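Local coordinates for NigD-like protein (Bacteroides vulgatus ATCC 8482, PDB 3K6O) that is of unknown function but pairs an N-terminal OB-like domain with a C-terminal beta-sandwich domain in the manner of NigD-like proteins, at residues L33-G38 / G61-L66. Sequence-based numbering, arbitrary orientation.
Sequences LVLDNG and GNYSFL
Tyr-63 meets Leu-33 and Leu-35 across the inside of a small curled beta domain, a worked example of how an OB fold fills its barrel: no hydrogen bond links the two segments, which meet through apolar side chains. Segment 33-38 starts on strand 32-34 and runs into a turn, while 61-66 lies on strand 58-66; both strands pair antiparallel with strand 16-23, and the nearest CA atoms of the two segments, those of Leu-33 and Gly-61, are 9.9 Å apart. Along 61-66 the story opens at Gly-61, where Gly-61 C lies 3.7 Å above the plane of the Tyr-63 ring, offset toward its rim. Tyr-63 then spans the gap. Its chi1 of -34°, well short of the usual -60°, keeps CG beside the backbone N and lays the ring back over Gly-61. CE1 meets Leu-33 CD1 at 3.9 Å and CE2, across the ring from it, meets Leu-35 CD2 at 4.1 Å; both methyls come obliquely from the side of the ring plane turned away from Gly-61. The phenol oxygen is anchored separately, by a hydrogen bond to the carbonyl of Ala-18 on the intervening strand, which ties the ring's polar end to the barrel wall while its carbons serve the apolar interior. Ile-77 and Leu-79 of strand 75-93 add to the packing around it. Two residues on, Phe-65 reaches inward from the margin of the contact, where its ring also meets Tyr-75 edge-to-face and touches Leu-41. Leu-35, the first residue of a type I turn closed by a bond from Gly-38 N to Leu-35 O (2.9 Å), thus divides its branches between two aromatic rings: CD2 goes to Tyr-63, while CD1 sits near the plane of the Phe-65 ring, 4.1 Å from CZ at its edge.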
ATOM      1  N   LEU A  33       2.568  16.440  -1.244  1.00 28.75           N
ATOM      2  CA  LEU A  33       2.177  15.079  -1.531  1.00 29.87           C
ATOM      3  C   LEU A  33       2.853  14.620  -2.823  1.00 31.10           C
ATOM      4  O   LEU A  33       3.034  15.425  -3.748  1.00 32.76           O
ATOM      5  CB  LEU A  33       0.686  14.989  -1.664  1.00 29.64           C
ATOM      6  CG  LEU A  33      -0.070  15.449  -0.433  1.00 29.52           C
ATOM      7  CD1 LEU A  33      -1.547  15.357  -0.731  1.00 29.22           C
ATOM      8  CD2 LEU A  33       0.334  14.628   0.797  1.00 28.38           C
ATOM      9  N   VAL A  34       3.256  13.352  -2.868  1.00 30.69           N
ATOM     10  CA  VAL A  34       3.827  12.771  -4.080  1.00 30.52           C
ATOM     11  C   VAL A  34       2.933  11.623  -4.486  1.00 30.77           C
ATOM     12  O   VAL A  34       2.742  10.699  -3.714  1.00 31.88           O
ATOM     13  CB  VAL A  34       5.271  12.291  -3.830  1.00 31.19           C
ATOM     14  CG1 VAL A  34       5.907  11.642  -5.102  1.00 30.85           C
ATOM     15  CG2 VAL A  34       6.128  13.479  -3.281  1.00 31.31           C
ATOM     16  N   LEU A  35       2.351  11.694  -5.677  1.00 30.59           N
ATOM     17  CA  LEU A  35       1.568  10.581  -6.222  1.00 31.09           C
ATOM     18  C   LEU A  35       2.517   9.436  -6.579  1.00 31.19           C
ATOM     19  O   LEU A  35       3.734   9.635  -6.663  1.00 30.47           O
ATOM     20  CB  LEU A  35       0.771  11.030  -7.462  1.00 30.54           C
ATOM     21  CG  LEU A  35      -0.376  11.999  -7.248  1.00 31.56           C
ATOM     22  CD1 LEU A  35      -1.045  12.402  -8.610  1.00 29.72           C
ATOM     23  CD2 LEU A  35      -1.393  11.374  -6.271  1.00 29.79           C
ATOM     24  N   ASP A  36       1.983   8.237  -6.763  1.00 31.80           N
ATOM     25  CA  ASP A  36       2.844   7.079  -7.004  1.00 33.22           C
ATOM     26  C   ASP A  36       3.505   7.176  -8.407  1.00 34.39           C
ATOM     27  O   ASP A  36       4.548   6.582  -8.644  1.00 36.55           O
ATOM     28  CB  ASP A  36       2.073   5.758  -6.828  1.00 31.85           C
ATOM     29  CG  ASP A  36       1.828   5.411  -5.362  1.00 33.02           C
ATOM     30  OD1 ASP A  36       2.467   6.063  -4.508  1.00 35.30           O
ATOM     31  OD2 ASP A  36       1.016   4.495  -5.046  1.00 31.33           O
ATOM     32  N   ASN A  37       2.906   7.916  -9.322  1.00 36.36           N
ATOM     33  CA  ASN A  37       3.555   8.204 -10.613  1.00 37.39           C
ATOM     34  C   ASN A  37       4.641   9.263 -10.522  1.00 37.76           C
ATOM     35  O   ASN A  37       5.157   9.733 -11.574  1.00 37.69           O
ATOM     36  CB  ASN A  37       2.540   8.621 -11.663  1.00 37.54           C
ATOM     37  CG  ASN A  37       1.971   9.981 -11.436  1.00 38.63           C
ATOM     38  OD1 ASN A  37       2.310  10.691 -10.484  1.00 39.61           O
ATOM     39  ND2 ASN A  37       1.063  10.360 -12.319  1.00 38.35           N
ATOM     40  N   GLY A  38       4.967   9.676  -9.292  1.00 36.79           N
ATOM     41  CA  GLY A  38       6.054  10.653  -9.093  1.00 36.57           C
ATOM     42  C   GLY A  38       5.709  12.127  -9.225  1.00 36.19           C
ATOM     43  O   GLY A  38       6.562  12.999  -8.991  1.00 36.94           O
ATOM     44  N   GLY A  61      -6.145   9.472  -0.323  1.00 32.40           N
ATOM     45  CA  GLY A  61      -6.666  10.819  -0.282  1.00 32.01           C
ATOM     46  C   GLY A  61      -7.666  11.172  -1.349  1.00 32.12           C
ATOM     47  O   GLY A  61      -7.833  10.443  -2.318  1.00 32.30           O
ATOM     48  N   ASN A  62      -8.332  12.307  -1.123  1.00 31.38           N
ATOM     49  CA  ASN A  62      -9.317  12.887  -2.008  1.00 31.28           C
ATOM     50  C   ASN A  62      -8.829  14.280  -2.455  1.00 31.24           C
ATOM     51  O   ASN A  62      -8.820  15.194  -1.657  1.00 31.05           O
ATOM     52  CB  ASN A  62     -10.656  12.997  -1.251  1.00 31.35           C
ATOM     53  CG  ASN A  62     -11.756  13.593  -2.078  1.00 31.53           C
ATOM     54  OD1 ASN A  62     -11.516  14.344  -3.028  1.00 32.48           O
ATOM     55  ND2 ASN A  62     -12.987  13.280  -1.713  1.00 34.89           N
ATOM     56  N   TYR A  63      -8.443  14.412  -3.723  1.00 31.13           N
ATOM     57  CA  TYR A  63      -7.844  15.632  -4.272  1.00 31.01           C
ATOM     58  C   TYR A  63      -8.698  16.232  -5.360  1.00 31.57           C
ATOM     59  O   TYR A  63      -9.379  15.513  -6.091  1.00 31.61           O
ATOM     60  CB  TYR A  63      -6.439  15.337  -4.849  1.00 31.66           C
ATOM     61  CG  TYR A  63      -5.697  14.269  -4.087  1.00 29.82           C
ATOM     62  CD1 TYR A  63      -5.325  14.477  -2.758  1.00 30.64           C
ATOM     63  CD2 TYR A  63      -5.402  13.051  -4.665  1.00 32.86           C
ATOM     64  CE1 TYR A  63      -4.671  13.499  -2.013  1.00 30.08           C
ATOM     65  CE2 TYR A  63      -4.730  12.034  -3.922  1.00 31.42           C
ATOM     66  CZ  TYR A  63      -4.383  12.281  -2.595  1.00 30.70           C
ATOM     67  OH  TYR A  63      -3.752  11.336  -1.842  1.00 29.38           O
ATOM     68  N   SER A  64      -8.652  17.564  -5.452  1.00 31.34           N
ATOM     69  CA  SER A  64      -9.139  18.311  -6.589  1.00 31.14           C
ATOM     70  C   SER A  64      -7.972  19.026  -7.223  1.00 31.60           C
ATOM     71  O   SER A  64      -7.281  19.834  -6.574  1.00 31.82           O
ATOM     72  CB  SER A  64     -10.170  19.366  -6.171  1.00 30.84           C
ATOM     73  OG  SER A  64     -11.346  18.792  -5.631  1.00 29.65           O
ATOM     74  N   PHE A  65      -7.745  18.763  -8.493  1.00 31.94           N
ATOM     75  CA  PHE A  65      -6.613  19.359  -9.167  1.00 33.23           C
ATOM     76  C   PHE A  65      -7.052  20.700  -9.700  1.00 33.54           C
ATOM     77  O   PHE A  65      -7.876  20.753 -10.596  1.00 33.68           O
ATOM     78  CB  PHE A  65      -6.106  18.439 -10.285  1.00 33.80           C
ATOM     79  CG  PHE A  65      -5.487  17.201  -9.783  1.00 34.66           C
ATOM     80  CD1 PHE A  65      -6.268  16.153  -9.345  1.00 37.42           C
ATOM     81  CD2 PHE A  65      -4.126  17.075  -9.718  1.00 36.81           C
ATOM     82  CE1 PHE A  65      -5.677  14.988  -8.847  1.00 38.66           C
ATOM     83  CE2 PHE A  65      -3.542  15.916  -9.224  1.00 36.29           C
ATOM     84  CZ  PHE A  65      -4.318  14.879  -8.800  1.00 36.10           C
ATOM     85  N   LEU A  66      -6.539  21.778  -9.116  1.00 34.23           N
ATOM     86  CA  LEU A  66      -7.054  23.110  -9.409  1.00 34.68           C
ATOM     87  C   LEU A  66      -6.360  23.803 -10.585  1.00 35.20           C
ATOM     88  O   LEU A  66      -6.996  24.546 -11.328  1.00 35.76           O
ATOM     89  CB  LEU A  66      -6.991  23.989  -8.170  1.00 34.35           C
ATOM     90  CG  LEU A  66      -7.763  23.537  -6.929  1.00 34.70           C
ATOM     91  CD1 LEU A  66      -7.420  24.471  -5.794  1.00 33.99           C
ATOM     92  CD2 LEU A  66      -9.300  23.430  -7.124  1.00 34.35           C
TER